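Local coordinates for protein SusD homolog (Bacteroides ovatus, PDB 4F53) that probably binds mucin O-glycans as a SusD-like outer-membrane lipoprotein with a TPR-like helical fold, at residues P88-Y93 against N143-P148; G387-Y392 against I410-T415; R253-W258 against S322-T327. All coordinates share one frame; numbering follows the deposited sequence.

Contact 1: P88-Y93 against N143-P148; sequences PFNDFY and NAIKSP
Ala144, whose methyl meets the ring of Tyr93, offers its carbonyl O to Ser147 OG at 2.7 Å, a bond from above the carbonyl plane, 44° out of it. The bond reaches back into a type I beta turn, Asn143 to Lys146, closed by Lys146 N on Asn143 O; the turn lies in the loop between helices 110-131 and 152-173 of this TPR-like fold and docks on helix 82-106. From it Ile145 reaches between two aromatic rings. With CG1 anti to its backbone N (chi1 -151°), it sends CD1 over one face of Phe89, 3.9 Å from the ring centroid, while its CG1 lies over one face of Tyr93, 4.1 Å from that centroid and 15° off the normal. The same CD1 also presses on the helix backbone, 3.6 Å from Asn90 CA. Polar ends are turned to other partners: Tyr93 OH is hydrogen-bonded to Pro135 O and Asn90 ND2 to Glu484 OE2, and Glu484 also touches Phe89 and Ile145. No hydrogen bond spans the two segments, and all the residues that touch are buried, so the union is CH-pi and apolar. Ala144 CB sits in the plane of the Tyr93 ring, at its edge, 4.0 Å from CD2.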
ATOM      1  N   PRO A  88      -6.672  -0.484 -12.666  1.00 38.34           N
ATOM      2  CA  PRO A  88      -6.153   0.430 -11.632  1.00 36.93           C
ATOM      3  C   PRO A  88      -6.183   1.916 -11.993  1.00 42.68           C
ATOM      4  O   PRO A  88      -5.761   2.749 -11.169  1.00 42.42           O
ATOM      5  CB  PRO A  88      -4.704  -0.038 -11.438  1.00 38.03           C
ATOM      6  CG  PRO A  88      -4.625  -1.383 -12.083  1.00 41.00           C
ATOM      7  CD  PRO A  88      -5.578  -1.311 -13.212  1.00 38.27           C
ATOM      8  N   PHE A  89      -6.648   2.260 -13.213  1.00 39.93           N
ATOM      9  CA  PHE A  89      -6.732   3.646 -13.647  1.00 38.85           C
ATOM     10  C   PHE A  89      -8.200   4.047 -13.769  1.00 43.22           C
ATOM     11  O   PHE A  89      -8.719   4.717 -12.875  1.00 43.06           O
ATOM     12  CB  PHE A  89      -5.964   3.864 -14.971  1.00 40.88           C
ATOM     13  CG  PHE A  89      -5.695   5.308 -15.352  1.00 42.22           C
ATOM     14  CD1 PHE A  89      -5.116   6.194 -14.443  1.00 43.47           C
ATOM     15  CD2 PHE A  89      -5.971   5.769 -16.631  1.00 45.03           C
ATOM     16  CE1 PHE A  89      -4.859   7.523 -14.802  1.00 44.57           C
ATOM     17  CE2 PHE A  89      -5.697   7.092 -16.992  1.00 48.07           C
ATOM     18  CZ  PHE A  89      -5.143   7.961 -16.077  1.00 44.51           C
ATOM     19  N   ASN A  90      -8.874   3.558 -14.818  1.00 39.55           N
ATOM     20  CA  ASN A  90     -10.259   3.847 -15.189  1.00 41.00           C
ATOM     21  C   ASN A  90     -11.276   3.537 -14.110  1.00 45.49           C
ATOM     22  O   ASN A  90     -12.183   4.339 -13.924  1.00 46.66           O
ATOM     23  CB  ASN A  90     -10.663   3.099 -16.474  1.00 38.72           C
ATOM     24  CG  ASN A  90      -9.999   3.638 -17.721  1.00 57.83           C
ATOM     25  OD1 ASN A  90      -8.800   3.456 -17.946  1.00 54.67           O
ATOM     26  ND2 ASN A  90     -10.767   4.315 -18.565  1.00 49.61           N
ATOM     27  N   ASP A  91     -11.157   2.387 -13.416  1.00 39.74           N
ATOM     28  CA  ASP A  91     -12.144   1.996 -12.419  1.00 37.80           C
ATOM     29  C   ASP A  91     -12.141   2.904 -11.197  1.00 39.51           C
ATOM     30  O   ASP A  91     -13.207   3.111 -10.635  1.00 40.11           O
ATOM     31  CB  ASP A  91     -12.003   0.520 -12.027  1.00 39.33           C
ATOM     32  CG  ASP A  91     -12.491  -0.469 -13.078  1.00 54.04           C
ATOM     33  OD1 ASP A  91     -12.480  -0.118 -14.291  1.00 56.10           O
ATOM     34  OD2 ASP A  91     -12.880  -1.589 -12.695  1.00 64.81           O
ATOM     35  N   PHE A  92     -11.010   3.519 -10.823  1.00 36.08           N
ATOM     36  CA  PHE A  92     -11.032   4.485  -9.718  1.00 34.83           C
ATOM     37  C   PHE A  92     -11.830   5.735 -10.092  1.00 39.16           C
ATOM     38  O   PHE A  92     -12.606   6.211  -9.268  1.00 39.40           O
ATOM     39  CB  PHE A  92      -9.633   4.883  -9.262  1.00 34.84           C
ATOM     40  CG  PHE A  92      -9.031   3.921  -8.270  1.00 34.27           C
ATOM     41  CD1 PHE A  92      -9.534   3.822  -6.973  1.00 35.43           C
ATOM     42  CD2 PHE A  92      -7.949   3.128  -8.620  1.00 34.30           C
ATOM     43  CE1 PHE A  92      -8.969   2.938  -6.054  1.00 33.92           C
ATOM     44  CE2 PHE A  92      -7.375   2.261  -7.695  1.00 34.88           C
ATOM     45  CZ  PHE A  92      -7.895   2.164  -6.424  1.00 32.04           C
ATOM     46  N   TYR A  93     -11.691   6.218 -11.344  1.00 36.54           N
ATOM     47  CA  TYR A  93     -12.412   7.403 -11.832  1.00 37.90           C
ATOM     48  C   TYR A  93     -13.918   7.128 -11.962  1.00 43.70           C
ATOM     49  O   TYR A  93     -14.701   7.959 -11.513  1.00 43.98           O
ATOM     50  CB  TYR A  93     -11.823   7.917 -13.164  1.00 39.58           C
ATOM     51  CG  TYR A  93     -10.514   8.656 -12.965  1.00 40.90           C
ATOM     52  CD1 TYR A  93      -9.317   7.963 -12.774  1.00 41.29           C
ATOM     53  CD2 TYR A  93     -10.477  10.049 -12.922  1.00 41.36           C
ATOM     54  CE1 TYR A  93      -8.116   8.637 -12.569  1.00 40.03           C
ATOM     55  CE2 TYR A  93      -9.280  10.732 -12.718  1.00 41.07           C
ATOM     56  CZ  TYR A  93      -8.103  10.023 -12.556  1.00 43.58           C
ATOM     57  OH  TYR A  93      -6.934  10.692 -12.334  1.00 41.39           O
ATOM     58  N   ASN A 143     -17.086  13.193 -17.958  1.00 72.22           N
ATOM     59  CA  ASN A 143     -16.208  12.015 -18.042  1.00 69.13           C
ATOM     60  C   ASN A 143     -14.860  12.410 -17.446  1.00 68.96           C
ATOM     61  O   ASN A 143     -13.958  12.860 -18.169  1.00 69.73           O
ATOM     62  CB  ASN A 143     -16.089  11.529 -19.504  1.00 70.26           C
ATOM     63  CG  ASN A 143     -15.265  10.280 -19.738  1.00 91.37           C
ATOM     64  OD1 ASN A 143     -14.670   9.699 -18.831  1.00 80.49           O
ATOM     65  ND2 ASN A 143     -15.212   9.834 -20.985  1.00 87.06           N
ATOM     66  N   ALA A 144     -14.759  12.293 -16.105  1.00 60.78           N
ATOM     67  CA  ALA A 144     -13.622  12.679 -15.265  1.00 57.80           C
ATOM     68  C   ALA A 144     -12.239  12.355 -15.856  1.00 57.59           C
ATOM     69  O   ALA A 144     -11.418  13.255 -15.927  1.00 57.30           O
ATOM     70  CB  ALA A 144     -13.751  12.036 -13.898  1.00 57.00           C
ATOM     71  N   ILE A 145     -11.996  11.105 -16.292  1.00 53.05           N
ATOM     72  CA  ILE A 145     -10.709  10.626 -16.831  1.00 51.88           C
ATOM     73  C   ILE A 145     -10.355  11.254 -18.220  1.00 57.08           C
ATOM     74  O   ILE A 145      -9.170  11.304 -18.585  1.00 54.87           O
ATOM     75  CB  ILE A 145     -10.690   9.068 -16.884  1.00 53.77           C
ATOM     76  CG1 ILE A 145      -9.254   8.510 -16.739  1.00 53.08           C
ATOM     77  CG2 ILE A 145     -11.446   8.489 -18.099  1.00 53.48           C
ATOM     78  CD1 ILE A 145      -9.200   7.116 -16.256  1.00 56.33           C
ATOM     79  N   LYS A 146     -11.387  11.709 -18.977  1.00 55.51           N
ATOM     80  CA  LYS A 146     -11.235  12.313 -20.298  1.00 57.46           C
ATOM     81  C   LYS A 146     -11.005  13.812 -20.101  1.00 62.26           C
ATOM     82  O   LYS A 146     -11.868  14.654 -20.399  1.00 64.76           O
ATOM     83  CB  LYS A 146     -12.454  12.003 -21.197  1.00 61.10           C
ATOM     84  CG  LYS A 146     -12.207  12.241 -22.689  1.00 65.62           C
ATOM     85  CD  LYS A 146     -13.494  12.147 -23.471  1.00 79.97           C
ATOM     86  CE  LYS A 146     -13.288  12.039 -24.962  1.00 93.17           C
ATOM     87  NZ  LYS A 146     -14.453  11.385 -25.620  1.00100.34           N
ATOM     88  N   SER A 147      -9.823  14.125 -19.551  1.00 55.23           N
ATOM     89  CA  SER A 147      -9.412  15.475 -19.189  1.00 53.61           C
ATOM     90  C   SER A 147      -7.880  15.651 -19.289  1.00 55.41           C
ATOM     91  O   SER A 147      -7.158  14.641 -19.283  1.00 53.70           O
ATOM     92  CB  SER A 147      -9.850  15.752 -17.744  1.00 53.90           C
ATOM     93  OG  SER A 147     -11.215  15.440 -17.507  1.00 58.82           O
ATOM     94  N   PRO A 148      -7.355  16.914 -19.306  1.00 51.39           N
ATOM     95  CA  PRO A 148      -5.884  17.102 -19.242  1.00 49.49           C
ATOM     96  C   PRO A 148      -5.297  16.560 -17.922  1.00 51.75           C
ATOM     97  O   PRO A 148      -5.967  16.572 -16.880  1.00 51.37           O
ATOM     98  CB  PRO A 148      -5.713  18.624 -19.343  1.00 51.47           C
ATOM     99  CG  PRO A 148      -7.024  19.119 -19.933  1.00 57.70           C
ATOM    100  CD  PRO A 148      -8.058  18.217 -19.368  1.00 52.88           C
TER

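Contact 2: G387-Y392 against I410-T415; sequences GKVEAY and INTNVT
Thr415 and Lys388 flank one end of this contact and Val389 its middle, each turned differently to the opposing segment. Thr415 points its CB at the 387-392 segment, and its OG1, anti to the backbone N (chi1 -170°), gives a hydrogen bond of 2.8 Å to Gly387 O, with the donor tilted 31° from the carbonyl plane. Replacing Thr415 with a valine would take away this hydroxyl and is likely to leave Gly387 O without its direct bond across the contact. Lys388 bends at chi2 and chi4, so that CD lies across Asn413, 3.5 Å from Asn413 O, and NZ ends 3.7 Å from Thr415 CG2; the ammonium itself is hydrogen-bonded to Thr386 O. The two segments run antiparallel, 387-392 extended and 410-415 bent by a turn, in the loop between helices 379-383 and 423-438; neither forms a regular strand, and two waters bridge their backbones. One water accepts a hydrogen bond from Val389 N at 2.7 Å and donates to Val414 O, with a weak second bond to Thr412 O; another joins Glu390 O to Ile410 N. Thr412 shapes the 410-415 segment as an ST turn, its OG1 accepting from Val414 N at 167° and also bonding to Glu428. Between the two waters Val389 faces that segment: CG1 lies 4.1 Å from Ile410 CB, and CB lies 4.2 Å from Thr412 CG2. Tyr270 of helix 265-273 touches Val389, Ile410 and Thr412 alike.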
ATOM      1  N   GLY A 387      18.412 -11.638  14.884  1.00 36.66           N
ATOM      2  CA  GLY A 387      18.189 -12.676  13.887  1.00 37.13           C
ATOM      3  C   GLY A 387      18.422 -12.194  12.471  1.00 42.10           C
ATOM      4  O   GLY A 387      18.003 -11.095  12.096  1.00 41.18           O
ATOM      5  N   LYS A 388      19.157 -12.974  11.699  1.00 40.98           N
ATOM      6  CA  LYS A 388      19.506 -12.588  10.338  1.00 41.23           C
ATOM      7  C   LYS A 388      18.692 -13.351   9.322  1.00 41.25           C
ATOM      8  O   LYS A 388      18.422 -14.542   9.521  1.00 40.63           O
ATOM      9  CB  LYS A 388      21.012 -12.815  10.091  1.00 46.31           C
ATOM     10  CG  LYS A 388      21.934 -11.892  10.919  1.00 60.89           C
ATOM     11  CD  LYS A 388      21.793 -10.382  10.645  1.00 64.97           C
ATOM     12  CE  LYS A 388      22.754  -9.572  11.487  1.00 75.92           C
ATOM     13  NZ  LYS A 388      22.478  -9.689  12.948  1.00 80.85           N
ATOM     14  N   VAL A 389      18.319 -12.665   8.224  1.00 35.31           N
ATOM     15  CA  VAL A 389      17.521 -13.230   7.128  1.00 35.87           C
ATOM     16  C   VAL A 389      18.335 -14.268   6.400  1.00 44.68           C
ATOM     17  O   VAL A 389      19.439 -13.991   5.951  1.00 48.41           O
ATOM     18  CB  VAL A 389      16.953 -12.156   6.164  1.00 37.75           C
ATOM     19  CG1 VAL A 389      16.238 -12.791   4.973  1.00 37.43           C
ATOM     20  CG2 VAL A 389      16.014 -11.210   6.902  1.00 36.21           C
ATOM     21  N   GLU A 390      17.797 -15.470   6.306  1.00 42.66           N
ATOM     22  CA  GLU A 390      18.433 -16.589   5.618  1.00 43.55           C
ATOM     23  C   GLU A 390      17.807 -16.770   4.236  1.00 46.74           C
ATOM     24  O   GLU A 390      16.768 -16.167   3.932  1.00 45.83           O
ATOM     25  CB  GLU A 390      18.291 -17.865   6.472  1.00 45.92           C
ATOM     26  CG  GLU A 390      19.498 -18.062   7.361  1.00 66.57           C
ATOM     27  CD  GLU A 390      19.221 -18.317   8.829  1.00104.78           C
ATOM     28  OE1 GLU A 390      18.435 -19.245   9.138  1.00104.66           O
ATOM     29  OE2 GLU A 390      19.854 -17.635   9.671  1.00105.90           O
ATOM     30  N   ALA A 391      18.443 -17.599   3.412  1.00 43.89           N
ATOM     31  CA  ALA A 391      18.022 -17.945   2.059  1.00 43.27           C
ATOM     32  C   ALA A 391      16.634 -18.612   2.054  1.00 46.04           C
ATOM     33  O   ALA A 391      16.303 -19.347   2.981  1.00 48.32           O
ATOM     34  CB  ALA A 391      19.045 -18.893   1.436  1.00 45.17           C
ATOM     35  N   TYR A 392      15.847 -18.380   1.012  1.00 38.52           N
ATOM     36  CA  TYR A 392      14.560 -19.040   0.887  1.00 38.25           C
ATOM     37  C   TYR A 392      14.753 -20.435   0.279  1.00 43.59           C
ATOM     38  O   TYR A 392      15.271 -20.570  -0.832  1.00 42.49           O
ATOM     39  CB  TYR A 392      13.588 -18.183   0.044  1.00 38.40           C
ATOM     40  CG  TYR A 392      12.299 -18.890  -0.291  1.00 39.43           C
ATOM     41  CD1 TYR A 392      11.379 -19.219   0.707  1.00 40.39           C
ATOM     42  CD2 TYR A 392      11.995 -19.239  -1.604  1.00 40.66           C
ATOM     43  CE1 TYR A 392      10.196 -19.900   0.406  1.00 36.90           C
ATOM     44  CE2 TYR A 392      10.805 -19.893  -1.920  1.00 41.85           C
ATOM     45  CZ  TYR A 392       9.913 -20.230  -0.910  1.00 45.22           C
ATOM     46  OH  TYR A 392       8.725 -20.829  -1.240  1.00 45.70           O
ATOM     47  N   ILE A 410      17.315 -13.331  -0.173  1.00 38.36           N
ATOM     48  CA  ILE A 410      17.210 -11.892   0.062  1.00 37.21           C
ATOM     49  C   ILE A 410      18.598 -11.452   0.531  1.00 44.18           C
ATOM     50  O   ILE A 410      19.133 -12.014   1.492  1.00 45.81           O
ATOM     51  CB  ILE A 410      16.079 -11.488   1.049  1.00 37.75           C
ATOM     52  CG1 ILE A 410      14.683 -11.847   0.479  1.00 37.20           C
ATOM     53  CG2 ILE A 410      16.174  -9.982   1.363  1.00 35.33           C
ATOM     54  CD1 ILE A 410      13.605 -11.985   1.476  1.00 37.76           C
ATOM     55  N   ASN A 411      19.201 -10.499  -0.149  1.00 41.70           N
ATOM     56  CA  ASN A 411      20.535 -10.076   0.265  1.00 43.29           C
ATOM     57  C   ASN A 411      20.441  -8.850   1.178  1.00 46.01           C
ATOM     58  O   ASN A 411      20.371  -7.710   0.700  1.00 47.55           O
ATOM     59  CB  ASN A 411      21.424  -9.841  -0.960  1.00 51.01           C
ATOM     60  CG  ASN A 411      21.551 -11.100  -1.819  1.00 94.90           C
ATOM     61  OD1 ASN A 411      21.940 -12.196  -1.354  1.00 87.33           O
ATOM     62  ND2 ASN A 411      21.157 -10.987  -3.085  1.00 91.72           N
ATOM     63  N   THR A 412      20.382  -9.098   2.499  1.00 40.40           N
ATOM     64  CA  THR A 412      20.284  -8.027   3.506  1.00 39.32           C
ATOM     65  C   THR A 412      20.831  -8.512   4.836  1.00 44.11           C
ATOM     66  O   THR A 412      20.692  -9.688   5.155  1.00 45.80           O
ATOM     67  CB  THR A 412      18.808  -7.513   3.680  1.00 36.29           C
ATOM     68  OG1 THR A 412      18.830  -6.471   4.635  1.00 34.40           O
ATOM     69  CG2 THR A 412      17.842  -8.580   4.239  1.00 32.42           C
ATOM     70  N   ASN A 413      21.343  -7.594   5.650  1.00 39.79           N
ATOM     71  CA  ASN A 413      21.833  -7.913   6.997  1.00 40.35           C
ATOM     72  C   ASN A 413      20.982  -7.213   8.060  1.00 40.28           C
ATOM     73  O   ASN A 413      21.346  -7.230   9.242  1.00 39.98           O
ATOM     74  CB  ASN A 413      23.309  -7.524   7.160  1.00 49.21           C
ATOM     75  CG  ASN A 413      24.254  -8.690   7.037  1.00 93.76           C
ATOM     76  OD1 ASN A 413      24.138  -9.701   7.748  1.00 89.37           O
ATOM     77  ND2 ASN A 413      25.219  -8.570   6.133  1.00 93.44           N
ATOM     78  N   VAL A 414      19.830  -6.627   7.638  1.00 33.64           N
ATOM     79  CA  VAL A 414      18.918  -5.891   8.513  1.00 31.21           C
ATOM     80  C   VAL A 414      18.332  -6.841   9.578  1.00 34.63           C
ATOM     81  O   VAL A 414      17.921  -7.969   9.285  1.00 33.64           O
ATOM     82  CB  VAL A 414      17.798  -5.112   7.729  1.00 32.10           C
ATOM     83  CG1 VAL A 414      16.743  -6.044   7.126  1.00 31.36           C
ATOM     84  CG2 VAL A 414      17.135  -4.047   8.601  1.00 30.08           C
ATOM     85  N   THR A 415      18.336  -6.373  10.818  1.00 30.81           N
ATOM     86  CA  THR A 415      17.753  -7.089  11.929  1.00 30.22           C
ATOM     87  C   THR A 415      16.926  -6.081  12.746  1.00 33.06           C
ATOM     88  O   THR A 415      16.749  -4.935  12.313  1.00 32.06           O
ATOM     89  CB  THR A 415      18.776  -7.924  12.708  1.00 39.06           C
ATOM     90  OG1 THR A 415      18.018  -8.742  13.619  1.00 42.77           O
ATOM     91  CG2 THR A 415      19.845  -7.072  13.428  1.00 32.38           C
TER
HETATM   92  O   HOH W   1      19.068 -10.040   8.065  1.00 35.24           O
HETATM   93  O   HOH W   2      15.691 -15.043   1.790  1.00 43.63           O

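Contact 3: R253-W258 against S322-T327; sequences RFMVLW and SCMKVT
Met255, a selenomethionine, leans its side chain against the extended segment 322-327, and the CB of Met324, also a selenomethionine, is the bump along which it lies. CG of Met255, beside the backbone N (chi1 -63°), lies 3.7 Å from Met324 CB; the bend at chi2 (-89°) then lays SE 3.8 Å from the same CB, so the knob rests along the curve of the selenoether arm. The two side chains cross at about a right angle, and beyond CB that of Met324 runs on, extended, toward Trp251, Phe439 and Pro440. Cys323 SG settles against the base of Met255, 3.7 Å from its CB and 3.5 Å from its carbonyl O. Val256, one residue along the helix, carries the next bump: its CG2 fits a shallow hollow formed by Val326 CG1, 3.9 Å away, Val326 O and Met324 O, the two valines sliding past each other in opposite directions. These contacts bring a turn of helix 250-257, widened to a pi-type turn in which Trp258 N bonds Arg253 O at 2.7 Å, against the loop leading to strand 332-335. Ile263 of strand 261-263 touches both Met255 and Met324. Met255 O has its partner in Arg262 NH1. With no hydrogen bond between the segments, the union rests on apolar contact, with sulfur, and selenium in these selenomethionines, supplying polarisable surface.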
ATOM      1  N   ARG A 253     -11.810 -14.174   0.334  1.00 32.56           N
ATOM      2  CA  ARG A 253     -12.026 -14.757  -0.985  1.00 33.30           C
ATOM      3  C   ARG A 253     -10.690 -15.108  -1.635  1.00 35.72           C
ATOM      4  O   ARG A 253     -10.474 -16.264  -2.009  1.00 37.79           O
ATOM      5  CB  ARG A 253     -12.811 -13.775  -1.904  1.00 33.28           C
ATOM      6  CG  ARG A 253     -14.211 -13.411  -1.441  1.00 37.40           C
ATOM      7  CD  ARG A 253     -15.104 -14.621  -1.319  1.00 42.68           C
ATOM      8  NE  ARG A 253     -16.510 -14.227  -1.267  1.00 53.68           N
ATOM      9  CZ  ARG A 253     -17.298 -14.361  -0.207  1.00 58.55           C
ATOM     10  NH1 ARG A 253     -16.827 -14.886   0.916  1.00 42.31           N
ATOM     11  NH2 ARG A 253     -18.565 -13.983  -0.267  1.00 38.74           N
ATOM     12  N   PHE A 254      -9.788 -14.126  -1.741  1.00 31.38           N
ATOM     13  CA  PHE A 254      -8.494 -14.292  -2.434  1.00 30.70           C
ATOM     14  C   PHE A 254      -7.657 -15.379  -1.828  1.00 35.29           C
ATOM     15  O   PHE A 254      -7.112 -16.201  -2.561  1.00 35.30           O
ATOM     16  CB  PHE A 254      -7.664 -13.000  -2.480  1.00 29.98           C
ATOM     17  CG  PHE A 254      -8.418 -11.735  -2.815  1.00 30.26           C
ATOM     18  CD1 PHE A 254      -9.516 -11.764  -3.675  1.00 32.12           C
ATOM     19  CD2 PHE A 254      -8.017 -10.510  -2.286  1.00 29.34           C
ATOM     20  CE1 PHE A 254     -10.248 -10.604  -3.937  1.00 33.57           C
ATOM     21  CE2 PHE A 254      -8.721  -9.344  -2.583  1.00 32.42           C
ATOM     22  CZ  PHE A 254      -9.836  -9.401  -3.401  1.00 32.10           C
HETATM   23  N   MSE A 255      -7.584 -15.395  -0.496  1.00 29.68           N
HETATM   24  CA  MSE A 255      -6.744 -16.345   0.204  1.00 28.51           C
HETATM   25  C   MSE A 255      -7.458 -17.666   0.542  1.00 36.92           C
HETATM   26  O   MSE A 255      -7.023 -18.736   0.110  1.00 37.73           O
HETATM   27  CB  MSE A 255      -6.210 -15.677   1.499  1.00 28.60           C
HETATM   28  CG  MSE A 255      -5.315 -14.442   1.232  1.00 32.00           C
HETATM   29 SE   MSE A 255      -3.452 -15.010   1.025  0.75 37.64          SE
HETATM   30  CE  MSE A 255      -2.546 -13.318   0.951  1.00 32.31           C
ATOM     31  N   VAL A 256      -8.518 -17.599   1.347  1.00 35.06           N
ATOM     32  CA  VAL A 256      -9.147 -18.796   1.893  1.00 35.29           C
ATOM     33  C   VAL A 256     -10.087 -19.495   0.899  1.00 40.25           C
ATOM     34  O   VAL A 256      -9.854 -20.667   0.595  1.00 40.50           O
ATOM     35  CB  VAL A 256      -9.849 -18.510   3.256  1.00 37.95           C
ATOM     36  CG1 VAL A 256     -10.393 -19.795   3.859  1.00 37.86           C
ATOM     37  CG2 VAL A 256      -8.893 -17.835   4.238  1.00 36.55           C
ATOM     38  N   LEU A 257     -11.128 -18.812   0.416  1.00 36.56           N
ATOM     39  CA  LEU A 257     -12.105 -19.443  -0.467  1.00 36.48           C
ATOM     40  C   LEU A 257     -11.550 -19.824  -1.852  1.00 39.37           C
ATOM     41  O   LEU A 257     -11.708 -20.976  -2.257  1.00 38.57           O
ATOM     42  CB  LEU A 257     -13.346 -18.550  -0.638  1.00 36.61           C
ATOM     43  CG  LEU A 257     -14.619 -19.254  -1.124  1.00 41.78           C
ATOM     44  CD1 LEU A 257     -15.146 -20.196  -0.069  1.00 42.63           C
ATOM     45  CD2 LEU A 257     -15.694 -18.242  -1.462  1.00 42.72           C
ATOM     46  N   TRP A 258     -10.961 -18.873  -2.594  1.00 36.73           N
ATOM     47  CA  TRP A 258     -10.514 -19.160  -3.964  1.00 35.95           C
ATOM     48  C   TRP A 258      -9.103 -19.700  -4.047  1.00 36.85           C
ATOM     49  O   TRP A 258      -8.783 -20.349  -5.040  1.00 35.78           O
ATOM     50  CB  TRP A 258     -10.611 -17.916  -4.843  1.00 34.58           C
ATOM     51  CG  TRP A 258     -11.948 -17.236  -4.836  1.00 35.81           C
ATOM     52  CD1 TRP A 258     -13.167 -17.807  -4.603  1.00 39.19           C
ATOM     53  CD2 TRP A 258     -12.205 -15.880  -5.212  1.00 35.48           C
ATOM     54  NE1 TRP A 258     -14.161 -16.863  -4.719  1.00 38.39           N
ATOM     55  CE2 TRP A 258     -13.601 -15.675  -5.110  1.00 39.72           C
ATOM     56  CE3 TRP A 258     -11.386 -14.804  -5.584  1.00 35.69           C
ATOM     57  CZ2 TRP A 258     -14.197 -14.440  -5.392  1.00 38.57           C
ATOM     58  CZ3 TRP A 258     -11.977 -13.583  -5.847  1.00 37.24           C
ATOM     59  CH2 TRP A 258     -13.367 -13.410  -5.755  1.00 38.09           C
ATOM     60  N   SER A 322       1.786 -21.066   3.186  1.00 32.29           N
ATOM     61  CA  SER A 322       1.122 -20.274   4.237  1.00 30.76           C
ATOM     62  C   SER A 322       0.075 -19.343   3.637  1.00 34.31           C
ATOM     63  O   SER A 322       0.302 -18.707   2.603  1.00 32.26           O
ATOM     64  CB  SER A 322       2.134 -19.475   5.054  1.00 30.33           C
ATOM     65  OG  SER A 322       2.770 -20.320   6.001  1.00 36.13           O
ATOM     66  N   CYS A 323      -1.098 -19.335   4.276  1.00 32.42           N
ATOM     67  CA  CYS A 323      -2.283 -18.584   3.886  1.00 31.55           C
ATOM     68  C   CYS A 323      -2.628 -17.575   4.972  1.00 32.31           C
ATOM     69  O   CYS A 323      -2.507 -17.871   6.164  1.00 28.94           O
ATOM     70  CB  CYS A 323      -3.435 -19.557   3.646  1.00 33.63           C
ATOM     71  SG  CYS A 323      -4.931 -18.792   2.969  1.00 38.06           S
HETATM   72  N   MSE A 324      -3.103 -16.386   4.551  1.00 30.39           N
HETATM   73  CA  MSE A 324      -3.522 -15.319   5.472  1.00 28.05           C
HETATM   74  C   MSE A 324      -4.585 -15.834   6.418  1.00 32.58           C
HETATM   75  O   MSE A 324      -5.432 -16.638   6.017  1.00 32.30           O
HETATM   76  CB  MSE A 324      -4.061 -14.126   4.658  1.00 28.17           C
HETATM   77  CG  MSE A 324      -4.380 -12.868   5.453  1.00 31.42           C
HETATM   78 SE   MSE A 324      -4.860 -11.445   4.184  0.75 37.33          SE
HETATM   79  CE  MSE A 324      -5.459 -10.085   5.452  1.00 32.81           C
ATOM     80  N   LYS A 325      -4.517 -15.393   7.679  1.00 30.20           N
ATOM     81  CA  LYS A 325      -5.524 -15.678   8.710  1.00 30.46           C
ATOM     82  C   LYS A 325      -6.562 -14.599   8.527  1.00 34.47           C
ATOM     83  O   LYS A 325      -6.245 -13.423   8.726  1.00 35.93           O
ATOM     84  CB  LYS A 325      -4.882 -15.664  10.117  1.00 31.00           C
ATOM     85  CG  LYS A 325      -5.561 -16.577  11.117  1.00 47.97           C
ATOM     86  CD  LYS A 325      -4.780 -16.699  12.425  1.00 57.59           C
ATOM     87  CE  LYS A 325      -3.567 -17.592  12.275  1.00 64.33           C
ATOM     88  NZ  LYS A 325      -3.198 -18.270  13.556  1.00 78.18           N
ATOM     89  N   VAL A 326      -7.743 -14.935   8.004  1.00 30.89           N
ATOM     90  CA  VAL A 326      -8.737 -13.886   7.686  1.00 29.70           C
ATOM     91  C   VAL A 326     -10.130 -14.470   7.621  1.00 34.81           C
ATOM     92  O   VAL A 326     -10.300 -15.580   7.110  1.00 37.50           O
ATOM     93  CB  VAL A 326      -8.358 -13.132   6.353  1.00 32.36           C
ATOM     94  CG1 VAL A 326      -8.259 -14.076   5.145  1.00 31.84           C
ATOM     95  CG2 VAL A 326      -9.269 -11.926   6.064  1.00 32.60           C
ATOM     96  N   THR A 327     -11.124 -13.726   8.140  1.00 30.22           N
ATOM     97  CA  THR A 327     -12.542 -14.086   8.042  1.00 31.13           C
ATOM     98  C   THR A 327     -13.291 -12.988   7.253  1.00 34.33           C
ATOM     99  O   THR A 327     -12.769 -11.888   7.060  1.00 31.81           O
ATOM    100  CB  THR A 327     -13.212 -14.360   9.391  1.00 37.42           C
ATOM    101  OG1 THR A 327     -13.483 -13.143  10.056  1.00 35.55           O
ATOM    102  CG2 THR A 327     -12.441 -15.313  10.258  1.00 35.85           C
TER

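The three contacts lie apart in one chain. Contacts 1 and 2 are farthest from each other, their centres 41 Å apart on opposite sides of the chain's centre; contact 3 is 31 Å from contact 1 and 27 Å from contact 2. No two touch: nearest atoms are about 12 Å apart between contacts 1 and 3 and about 8 Å between contacts 2 and 3. Neighbours still connect them. Helix 44-58 packs on Phe92 of 88-93 and on Phe254 of 253-258, while Val303 bonds to Ser322 and touches Tyr392, linking contacts 3 and 2. No glycan is among the ligands, only calcium, so their distance from a sugar site is not defined here.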